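Local coordinates for protein sulfite dehydrogenase (Paracoccus pantotrophus, PDB 2XTS) that oxidises protein-bound sulfur in the Sox system, using a molybdenum cofactor and passing electrons to heme, at residues R88-G93 / P98-F103; R108-T113 / L153-A158; V302-G307 / L329-D334. All coordinates share one frame; numbering follows the deposited sequence. Where two conformers were deposited one is given.

Contact 1 of 3, residues R88-G93 / P98-F103; sequences RLMING and PLVFTF
Ile91 and Phe101 meet diagonally on one face of an antiparallel strand pair. The CD1 methyl of Ile91 comes up to the rim of the Phe101 ring, close to level with it, 3.6 Å from CE2. The Ile91 chain reaches there because CG1 is anti to the carbonyl carbon (chi1 -58°) and CD1 continues it fully extended. Leu89 adds a looser contact on the same face, CD2 to CD2 of Phe101 at 4.3 Å. The backbones fix this register. Two hydrogen bonds join one pair, Leu89 N to Phe101 O at 3.0 Å and Phe101 N to Leu89 O at 2.8 Å, and Ile91 and Leu99 form a second such pair. The Leu89 oxygen also takes a CA-H contact from Val100, at 3.4 Å from CA. On the other face, the CD methylene of Arg88 rests on CG1 of Val100 at 4.0 Å. Arg88 uses its polar end differently: NH1 bonds to Gln85 O, and NE forms a salt bridge with Asp5 of the second subunit. Beneath the face with Leu89, Ile91 and Phe101 lie Leu106 and helix 153-160. Met90 and Asn92 bond through their backbones to strand 227-233. Leu99 and Val100 pair with an antiparallel strand of the cytochrome chain. The unit is a beta hairpin at the margin of a mixed sheet, which runs on into the cytochrome.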
loop_
_atom_site.group_PDB
_atom_site.type_symbol
_atom_site.label_atom_id
_atom_site.label_comp_id
_atom_site.label_asym_id
_atom_site.label_seq_id
_atom_site.Cartn_x
_atom_site.Cartn_y
_atom_site.Cartn_z
ATOM N N ARG A 88 -0.430 -12.920 23.231
ATOM C CA ARG A 88 0.119 -14.256 23.438
ATOM C C ARG A 88 -0.444 -15.179 22.371
ATOM O O ARG A 88 -1.624 -15.094 22.041
ATOM C CB ARG A 88 -0.277 -14.804 24.809
ATOM C CG ARG A 88 0.226 -14.033 26.020
ATOM C CD ARG A 88 1.734 -14.123 26.202
ATOM N NE ARG A 88 2.118 -13.503 27.461
ATOM C CZ ARG A 88 2.322 -12.202 27.635
ATOM N NH1 ARG A 88 2.223 -11.345 26.618
ATOM N NH2 ARG A 88 2.661 -11.750 28.839
ATOM N N LEU A 89 0.394 -16.072 21.846
ATOM C CA LEU A 89 -0.040 -17.121 20.921
ATOM C C LEU A 89 0.253 -18.479 21.540
ATOM O O LEU A 89 1.384 -18.771 21.895
ATOM C CB LEU A 89 0.673 -17.009 19.565
ATOM C CG LEU A 89 0.363 -18.101 18.527
ATOM C CD1 LEU A 89 -1.099 -17.950 18.099
ATOM C CD2 LEU A 89 1.274 -18.040 17.313
ATOM N N MET A 90 -0.771 -19.308 21.609
ATOM C CA MET A 90 -0.689 -20.637 22.194
ATOM C C MET A 90 -0.830 -21.664 21.102
ATOM O O MET A 90 -1.642 -21.510 20.195
ATOM C CB MET A 90 -1.800 -20.814 23.229
ATOM C CG MET A 90 -1.909 -22.218 23.815
ATOM S SD MET A 90 -3.255 -22.413 25.031
ATOM C CE MET A 90 -2.596 -21.379 26.330
ATOM N N ILE A 91 -0.011 -22.718 21.174
ATOM C CA ILE A 91 -0.173 -23.919 20.336
ATOM C C ILE A 91 -0.365 -25.095 21.267
ATOM O O ILE A 91 0.466 -25.320 22.144
ATOM C CB ILE A 91 1.033 -24.176 19.407
ATOM C CG1 ILE A 91 1.260 -22.968 18.491
ATOM C CG2 ILE A 91 0.784 -25.400 18.557
ATOM C CD1 ILE A 91 2.385 -23.100 17.474
ATOM N N ASN A 92 -1.470 -25.817 21.115
ATOM C CA ASN A 92 -1.781 -26.917 22.037
ATOM C C ASN A 92 -2.525 -28.016 21.308
ATOM O O ASN A 92 -2.768 -27.936 20.105
ATOM C CB ASN A 92 -2.554 -26.418 23.274
ATOM C CG ASN A 92 -4.017 -26.152 22.992
ATOM O OD1 ASN A 92 -4.357 -25.240 22.239
ATOM N ND2 ASN A 92 -4.891 -26.911 23.632
ATOM N N GLY A 93 -2.820 -29.087 22.022
ATOM C CA GLY A 93 -3.576 -30.214 21.487
ATOM C C GLY A 93 -2.650 -31.360 21.146
ATOM O O GLY A 93 -1.781 -31.732 21.953
ATOM N N PRO A 98 3.079 -28.369 24.095
ATOM C CA PRO A 98 2.274 -27.177 23.873
ATOM C C PRO A 98 3.099 -25.956 24.244
ATOM O O PRO A 98 3.862 -25.987 25.219
ATOM C CB PRO A 98 1.116 -27.353 24.833
ATOM C CG PRO A 98 1.701 -28.147 25.967
ATOM C CD PRO A 98 2.694 -29.057 25.336
ATOM N N LEU A 99 2.932 -24.874 23.494
ATOM C CA LEU A 99 3.784 -23.683 23.615
ATOM C C LEU A 99 2.995 -22.393 23.782
ATOM O O LEU A 99 1.859 -22.291 23.332
ATOM C CB LEU A 99 4.692 -23.535 22.389
ATOM C CG LEU A 99 5.707 -24.661 22.170
ATOM C CD1 LEU A 99 6.410 -24.513 20.834
ATOM C CD2 LEU A 99 6.712 -24.798 23.325
ATOM N N VAL A 100 3.633 -21.431 24.433
ATOM C CA VAL A 100 3.170 -20.048 24.469
ATOM C C VAL A 100 4.300 -19.204 23.876
ATOM O O VAL A 100 5.481 -19.335 24.279
ATOM C CB VAL A 100 2.869 -19.541 25.876
ATOM C CG1 VAL A 100 2.575 -18.006 25.861
ATOM C CG2 VAL A 100 1.706 -20.326 26.456
ATOM N N PHE A 101 3.941 -18.341 22.924
ATOM C CA PHE A 101 4.842 -17.374 22.299
ATOM C C PHE A 101 4.415 -15.947 22.632
ATOM O O PHE A 101 3.222 -15.632 22.698
ATOM C CB PHE A 101 4.811 -17.475 20.764
ATOM C CG PHE A 101 5.229 -18.811 20.227
ATOM C CD1 PHE A 101 6.565 -19.148 20.130
ATOM C CD2 PHE A 101 4.293 -19.724 19.804
ATOM C CE1 PHE A 101 6.961 -20.379 19.645
ATOM C CE2 PHE A 101 4.687 -20.948 19.309
ATOM C CZ PHE A 101 6.017 -21.272 19.219
ATOM N N THR A 102 5.403 -15.097 22.849
ATOM C CA THR A 102 5.198 -13.671 22.900
ATOM C C THR A 102 5.382 -13.090 21.498
ATOM O O THR A 102 5.894 -13.748 20.598
ATOM C CB THR A 102 6.206 -13.006 23.819
ATOM O OG1 THR A 102 7.509 -13.237 23.294
ATOM C CG2 THR A 102 6.138 -13.600 25.214
ATOM N N PHE A 103 4.998 -11.835 21.307
ATOM C CA PHE A 103 5.238 -11.216 20.018
ATOM C C PHE A 103 6.746 -11.104 19.714
ATOM O O PHE A 103 7.191 -11.313 18.593
ATOM C CB PHE A 103 4.529 -9.862 19.896
ATOM C CG PHE A 103 4.476 -9.375 18.481
ATOM C CD1 PHE A 103 3.506 -9.870 17.612
ATOM C CD2 PHE A 103 5.429 -8.510 17.984
ATOM C CE1 PHE A 103 3.479 -9.489 16.308
ATOM C CE2 PHE A 103 5.402 -8.108 16.654
ATOM C CZ PHE A 103 4.433 -8.606 15.827
#

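Contact 2 of 3, residues R108-T113 / L153-A158; sequences RFPRTT and LSVLLA
Val155 is the first residue of helix segment 153-158 to touch the loop at Phe109 and Pro110. Its CG1 lies 3.8 Å from CD1 of Phe109. The same methyl is 4.4 Å from CD of Pro110, a loose contact. Val155 has two conformers, so these details hold for one of them.

Leu156 follows and makes the closer contact. Its CD2 methyl sits over one face of the Phe109 ring, almost above the centre. The carbon is 3.6 Å from the ring centroid and only 14° off the ring normal, a clear CH-pi contact. The nearest ring atom to CD2 is CE2 of Phe109, at 3.5 Å. Leu156 does not start out pointing at the loop. Its CG is anti to the carbonyl carbon (chi1 -62°); the extended second torsion carries CD1 onward along the chain, and the other branch, CD2, turns onto the ring. An alanine in place of this phenylalanine would take away the ring, so the Leu156 methyl would probably lose the flat surface it rests on, and a gap would be likely to open between loop and helix.

The helix here is regular: Leu157 N bonds to Leu153 O, and Ala158 N to Ser154 O. No hydrogen bond crosses to the loop, so the contact is purely apolar. Phe109 also packs on Val151 of strand 143-152 and on Leu5 of the cytochrome chain. Leu156 touches Leu194 of strand 193-198, and both Leu89 and Ile91 of strand 89-93. Helix 153-160 thus packs against the hairpin strand 89-93 and strand 193-198, and it touches helix 185-191 through contacts to Val188 and Met189.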
loop_
_atom_site.group_PDB
_atom_site.type_symbol
_atom_site.label_atom_id
_atom_site.label_comp_id
_atom_site.label_asym_id
_atom_site.label_seq_id
_atom_site.Cartn_x
_atom_site.Cartn_y
_atom_site.Cartn_z
ATOM N N ARG A 108 11.291 -13.526 15.626
ATOM C CA ARG A 108 12.576 -14.217 15.508
ATOM C C ARG A 108 12.545 -15.436 14.615
ATOM O O ARG A 108 13.599 -16.028 14.377
ATOM C CB ARG A 108 13.081 -14.580 16.902
ATOM C CG ARG A 108 13.230 -13.402 17.807
ATOM C CD ARG A 108 13.581 -13.799 19.206
ATOM N NE ARG A 108 14.923 -14.351 19.257
ATOM C CZ ARG A 108 15.519 -14.778 20.363
ATOM N NH1 ARG A 108 14.886 -14.750 21.525
ATOM N NH2 ARG A 108 16.760 -15.227 20.293
ATOM N N PHE A 109 11.359 -15.817 14.136
ATOM C CA PHE A 109 11.233 -16.927 13.188
ATOM C C PHE A 109 11.504 -16.507 11.745
ATOM O O PHE A 109 11.270 -15.359 11.363
ATOM C CB PHE A 109 9.825 -17.506 13.213
ATOM C CG PHE A 109 9.536 -18.399 14.401
ATOM C CD1 PHE A 109 9.864 -19.750 14.370
ATOM C CD2 PHE A 109 8.943 -17.894 15.555
ATOM C CE1 PHE A 109 9.581 -20.571 15.440
ATOM C CE2 PHE A 109 8.676 -18.720 16.640
ATOM C CZ PHE A 109 9.004 -20.043 16.574
ATOM N N PRO A 110 11.936 -17.456 10.905
ATOM C CA PRO A 110 12.137 -17.144 9.493
ATOM C C PRO A 110 10.850 -16.621 8.859
ATOM O O PRO A 110 9.768 -17.172 9.071
ATOM C CB PRO A 110 12.568 -18.490 8.905
ATOM C CG PRO A 110 13.270 -19.165 10.049
ATOM C CD PRO A 110 12.437 -18.803 11.253
ATOM N N ARG A 111 10.985 -15.578 8.047
ATOM C CA ARG A 111 9.842 -14.894 7.454
ATOM C C ARG A 111 9.589 -15.241 6.008
ATOM O O ARG A 111 10.500 -15.604 5.289
ATOM C CB ARG A 111 10.024 -13.383 7.570
ATOM C CG ARG A 111 10.124 -12.925 9.015
ATOM C CD ARG A 111 10.382 -11.435 9.150
ATOM N NE ARG A 111 10.629 -11.107 10.545
ATOM C CZ ARG A 111 11.145 -9.966 10.983
ATOM N NH1 ARG A 111 11.385 -8.966 10.144
ATOM N NH2 ARG A 111 11.374 -9.829 12.268
ATOM N N THR A 112 8.328 -15.147 5.622
ATOM C CA THR A 112 7.891 -15.347 4.257
ATOM C C THR A 112 6.941 -14.203 3.892
ATOM O O THR A 112 6.544 -13.411 4.730
ATOM C CB THR A 112 7.124 -16.676 4.107
ATOM O OG1 THR A 112 6.049 -16.700 5.049
ATOM C CG2 THR A 112 8.049 -17.881 4.317
ATOM N N THR A 113 6.569 -14.151 2.622
ATOM C CA THR A 113 5.655 -13.159 2.119
ATOM C C THR A 113 4.656 -13.777 1.162
ATOM O O THR A 113 4.956 -14.746 0.469
ATOM C CB THR A 113 6.401 -11.993 1.428
ATOM O OG1 THR A 113 5.476 -10.951 1.079
ATOM C CG2 THR A 113 7.092 -12.445 0.177
ATOM N N LEU A 153 2.807 -21.024 9.165
ATOM C CA LEU A 153 2.383 -21.864 10.287
ATOM C C LEU A 153 3.229 -23.122 10.438
ATOM O O LEU A 153 3.430 -23.599 11.554
ATOM C CB LEU A 153 0.902 -22.241 10.209
ATOM C CG LEU A 153 -0.105 -21.101 10.385
ATOM C CD1 LEU A 153 -1.514 -21.681 10.593
ATOM C CD2 LEU A 153 0.287 -20.128 11.505
ATOM N N SER A 154 3.717 -23.656 9.322
ATOM C CA SER A 154 4.529 -24.870 9.389
ATOM C C SER A 154 5.722 -24.712 10.321
ATOM O O SER A 154 6.062 -25.643 11.060
ATOM C CB SER A 154 4.997 -25.259 7.998
ATOM O OG SER A 154 5.802 -24.262 7.407
ATOM N N VAL A 155 6.368 -23.551 10.320
ATOM C CA VAL A 155 7.547 -23.393 11.157
ATOM C C VAL A 155 7.174 -23.244 12.635
ATOM O O VAL A 155 7.892 -23.741 13.511
ATOM C CB VAL A 155 8.456 -22.256 10.688
ATOM C CG1 VAL A 155 9.760 -22.285 11.477
ATOM C CG2 VAL A 155 8.757 -22.380 9.185
ATOM N N LEU A 156 6.044 -22.601 12.927
ATOM C CA LEU A 156 5.586 -22.498 14.319
ATOM C C LEU A 156 5.185 -23.858 14.849
ATOM O O LEU A 156 5.526 -24.230 15.979
ATOM C CB LEU A 156 4.397 -21.563 14.411
ATOM C CG LEU A 156 4.680 -20.128 13.984
ATOM C CD1 LEU A 156 3.370 -19.326 14.061
ATOM C CD2 LEU A 156 5.750 -19.497 14.832
ATOM N N LEU A 157 4.460 -24.599 14.021
ATOM C CA LEU A 157 3.965 -25.911 14.413
ATOM C C LEU A 157 5.119 -26.881 14.636
ATOM O O LEU A 157 5.054 -27.719 15.525
ATOM C CB LEU A 157 2.979 -26.437 13.379
ATOM C CG LEU A 157 1.659 -25.659 13.386
ATOM C CD1 LEU A 157 0.813 -26.029 12.179
ATOM C CD2 LEU A 157 0.843 -25.864 14.660
ATOM N N ALA A 158 6.173 -26.751 13.843
ATOM C CA ALA A 158 7.394 -27.545 14.023
ATOM C C ALA A 158 8.028 -27.374 15.404
ATOM O O ALA A 158 8.620 -28.326 15.932
ATOM C CB ALA A 158 8.402 -27.205 12.914
#

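Contact 3 of 3, residues V302-G307 / L329-D334; sequences VSLDGG and LDIDWD
Leu304 and Ile331 meet tip to tip, and their torsions set this up. Ile331 holds CG1 between its backbone N and carbonyl carbon (chi1 72°), which points CD1 at Leu304, in the loop just past strand 297-303. Leu304 has CG anti to its carbonyl carbon (chi1 -45°), and CD1 extends onward. The two CD1 methyls, of Leu304 and Ile331, stand 4.1 Å apart.

Two residues earlier on each segment, Val302 and Leu329 lie side by side, running opposite ways, with CG1 of Val302 at 3.9 Å from CD2 of Leu329. All four CB atoms point across the contact. No hydrogen bond links the two segments. Strand 311-316 lies between strands 297-303 and 325-333 in the sheet order, so this is packing between strands that are not direct neighbours. It is consistent with the immunoglobulin-like (E-set) beta sandwich expected of the Mo-co dimerisation domain. Leu304 also touches Ile286 and Leu340, and Ile331 touches Leu284 and Met338.

Ser303 points away and forms an ST turn. Its OG accepts from Asp305 N at 3.2 Å and from Gly307 N at 2.9 Å, and also bonds to Asn309 O.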
loop_
_atom_site.group_PDB
_atom_site.type_symbol
_atom_site.label_atom_id
_atom_site.label_comp_id
_atom_site.label_asym_id
_atom_site.label_seq_id
_atom_site.Cartn_x
_atom_site.Cartn_y
_atom_site.Cartn_z
ATOM N N VAL A 302 -14.451 -9.225 -21.737
ATOM C CA VAL A 302 -15.393 -8.153 -21.500
ATOM C C VAL A 302 -16.447 -8.151 -22.618
ATOM O O VAL A 302 -16.108 -8.328 -23.801
ATOM C CB VAL A 302 -14.648 -6.813 -21.404
ATOM C CG1 VAL A 302 -15.625 -5.648 -21.430
ATOM C CG2 VAL A 302 -13.817 -6.772 -20.160
ATOM N N SER A 303 -17.709 -7.987 -22.241
ATOM C CA SER A 303 -18.791 -7.816 -23.197
ATOM C C SER A 303 -19.409 -6.451 -23.027
ATOM O O SER A 303 -19.530 -5.957 -21.907
ATOM C CB SER A 303 -19.851 -8.900 -23.003
ATOM O OG SER A 303 -20.951 -8.745 -23.905
ATOM N N LEU A 304 -19.793 -5.828 -24.143
ATOM C CA LEU A 304 -20.551 -4.594 -24.119
ATOM C C LEU A 304 -22.035 -4.795 -24.382
ATOM O O LEU A 304 -22.785 -3.814 -24.356
ATOM C CB LEU A 304 -20.004 -3.613 -25.173
ATOM C CG LEU A 304 -18.477 -3.449 -25.256
ATOM C CD1 LEU A 304 -18.161 -2.421 -26.322
ATOM C CD2 LEU A 304 -17.874 -3.069 -23.892
ATOM N N ASP A 305 -22.431 -6.039 -24.682
ATOM C CA ASP A 305 -23.778 -6.321 -25.164
ATOM C C ASP A 305 -24.439 -7.452 -24.399
ATOM O O ASP A 305 -25.246 -8.202 -24.935
ATOM C CB ASP A 305 -23.764 -6.557 -26.687
ATOM C CG ASP A 305 -22.947 -7.747 -27.116
ATOM O OD1 ASP A 305 -22.441 -8.505 -26.264
ATOM O OD2 ASP A 305 -22.863 -7.940 -28.361
ATOM N N GLY A 306 -24.124 -7.561 -23.112
ATOM C CA GLY A 306 -24.812 -8.504 -22.220
ATOM C C GLY A 306 -24.472 -9.963 -22.413
ATOM O O GLY A 306 -25.250 -10.834 -22.036
ATOM N N GLY A 307 -23.310 -10.222 -23.016
ATOM C CA GLY A 307 -22.822 -11.572 -23.204
ATOM C C GLY A 307 -23.076 -12.188 -24.565
ATOM O O GLY A 307 -22.781 -13.345 -24.756
ATOM N N LEU A 329 -9.844 -2.570 -20.799
ATOM C CA LEU A 329 -10.228 -2.594 -22.208
ATOM C C LEU A 329 -10.577 -1.172 -22.584
ATOM O O LEU A 329 -11.412 -0.536 -21.942
ATOM C CB LEU A 329 -11.422 -3.523 -22.485
ATOM C CG LEU A 329 -11.856 -3.671 -23.956
ATOM C CD1 LEU A 329 -10.876 -4.564 -24.710
ATOM C CD2 LEU A 329 -13.269 -4.187 -24.132
ATOM N N ASP A 330 -9.896 -0.655 -23.609
ATOM C CA ASP A 330 -10.158 0.676 -24.095
ATOM C C ASP A 330 -11.116 0.600 -25.257
ATOM O O ASP A 330 -10.881 -0.152 -26.198
ATOM C CB ASP A 330 -8.840 1.324 -24.473
ATOM C CG ASP A 330 -7.905 1.431 -23.273
ATOM O OD1 ASP A 330 -8.299 2.137 -22.321
ATOM O OD2 ASP A 330 -6.790 0.844 -23.290
ATOM N N ILE A 331 -12.196 1.373 -25.183
ATOM C CA ILE A 331 -13.170 1.432 -26.290
ATOM C C ILE A 331 -13.427 2.862 -26.751
ATOM O O ILE A 331 -13.010 3.828 -26.112
ATOM C CB ILE A 331 -14.514 0.726 -25.925
ATOM C CG1 ILE A 331 -15.324 1.541 -24.901
ATOM C CG2 ILE A 331 -14.251 -0.697 -25.437
ATOM C CD1 ILE A 331 -16.803 1.118 -24.798
ATOM N N ASP A 332 -14.136 2.980 -27.874
ATOM C CA ASP A 332 -14.597 4.261 -28.372
ATOM C C ASP A 332 -16.117 4.266 -28.226
ATOM O O ASP A 332 -16.819 3.651 -29.024
ATOM C CB ASP A 332 -14.148 4.408 -29.833
ATOM C CG ASP A 332 -14.458 5.764 -30.427
ATOM O OD1 ASP A 332 -15.198 6.556 -29.817
ATOM O OD2 ASP A 332 -13.953 6.029 -31.541
ATOM N N TRP A 333 -16.635 4.949 -27.204
ATOM C CA TRP A 333 -18.073 4.908 -26.902
ATOM C C TRP A 333 -18.851 5.851 -27.821
ATOM O O TRP A 333 -18.613 7.064 -27.823
ATOM C CB TRP A 333 -18.317 5.250 -25.432
ATOM C CG TRP A 333 -19.765 5.096 -25.017
ATOM C CD1 TRP A 333 -20.616 4.062 -25.328
ATOM C CD2 TRP A 333 -20.525 6.010 -24.228
ATOM N NE1 TRP A 333 -21.842 4.279 -24.766
ATOM C CE2 TRP A 333 -21.820 5.461 -24.075
ATOM C CE3 TRP A 333 -20.240 7.231 -23.619
ATOM C CZ2 TRP A 333 -22.825 6.115 -23.363
ATOM C CZ3 TRP A 333 -21.219 7.866 -22.907
ATOM C CH2 TRP A 333 -22.503 7.307 -22.773
ATOM N N ASP A 334 -19.772 5.277 -28.600
ATOM C CA ASP A 334 -20.598 6.058 -29.528
ATOM C C ASP A 334 -21.868 6.634 -28.868
ATOM O O ASP A 334 -22.699 7.229 -29.532
ATOM C CB ASP A 334 -20.935 5.245 -30.795
ATOM C CG ASP A 334 -21.778 4.018 -30.515
ATOM O OD1 ASP A 334 -22.197 3.820 -29.359
ATOM O OD2 ASP A 334 -22.041 3.255 -31.478
#

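Overall arrangement
From the N terminus, contact 1 first closes a very short loop, with four residues between its segments. Contact 2 opens soon after and closes a loop of 39 residues that holds the rest of strand 112-119 and strand 143-152. Contact 3 closes a 21-residue loop much later, joining strand 297-303 and its following turn to strand 325-333. The three follow in series, and none nests or crosses. Contacts 1 and 2 belong to the molybdopterin-binding domain and touch directly: helix 153-160 packs under the hairpin, and Phe101 lies against Phe109. Contact 3 lies in the dimerisation domain across the chain's centre, about 54 Å from contact 1 and about 47 Å from contact 2, centre to centre.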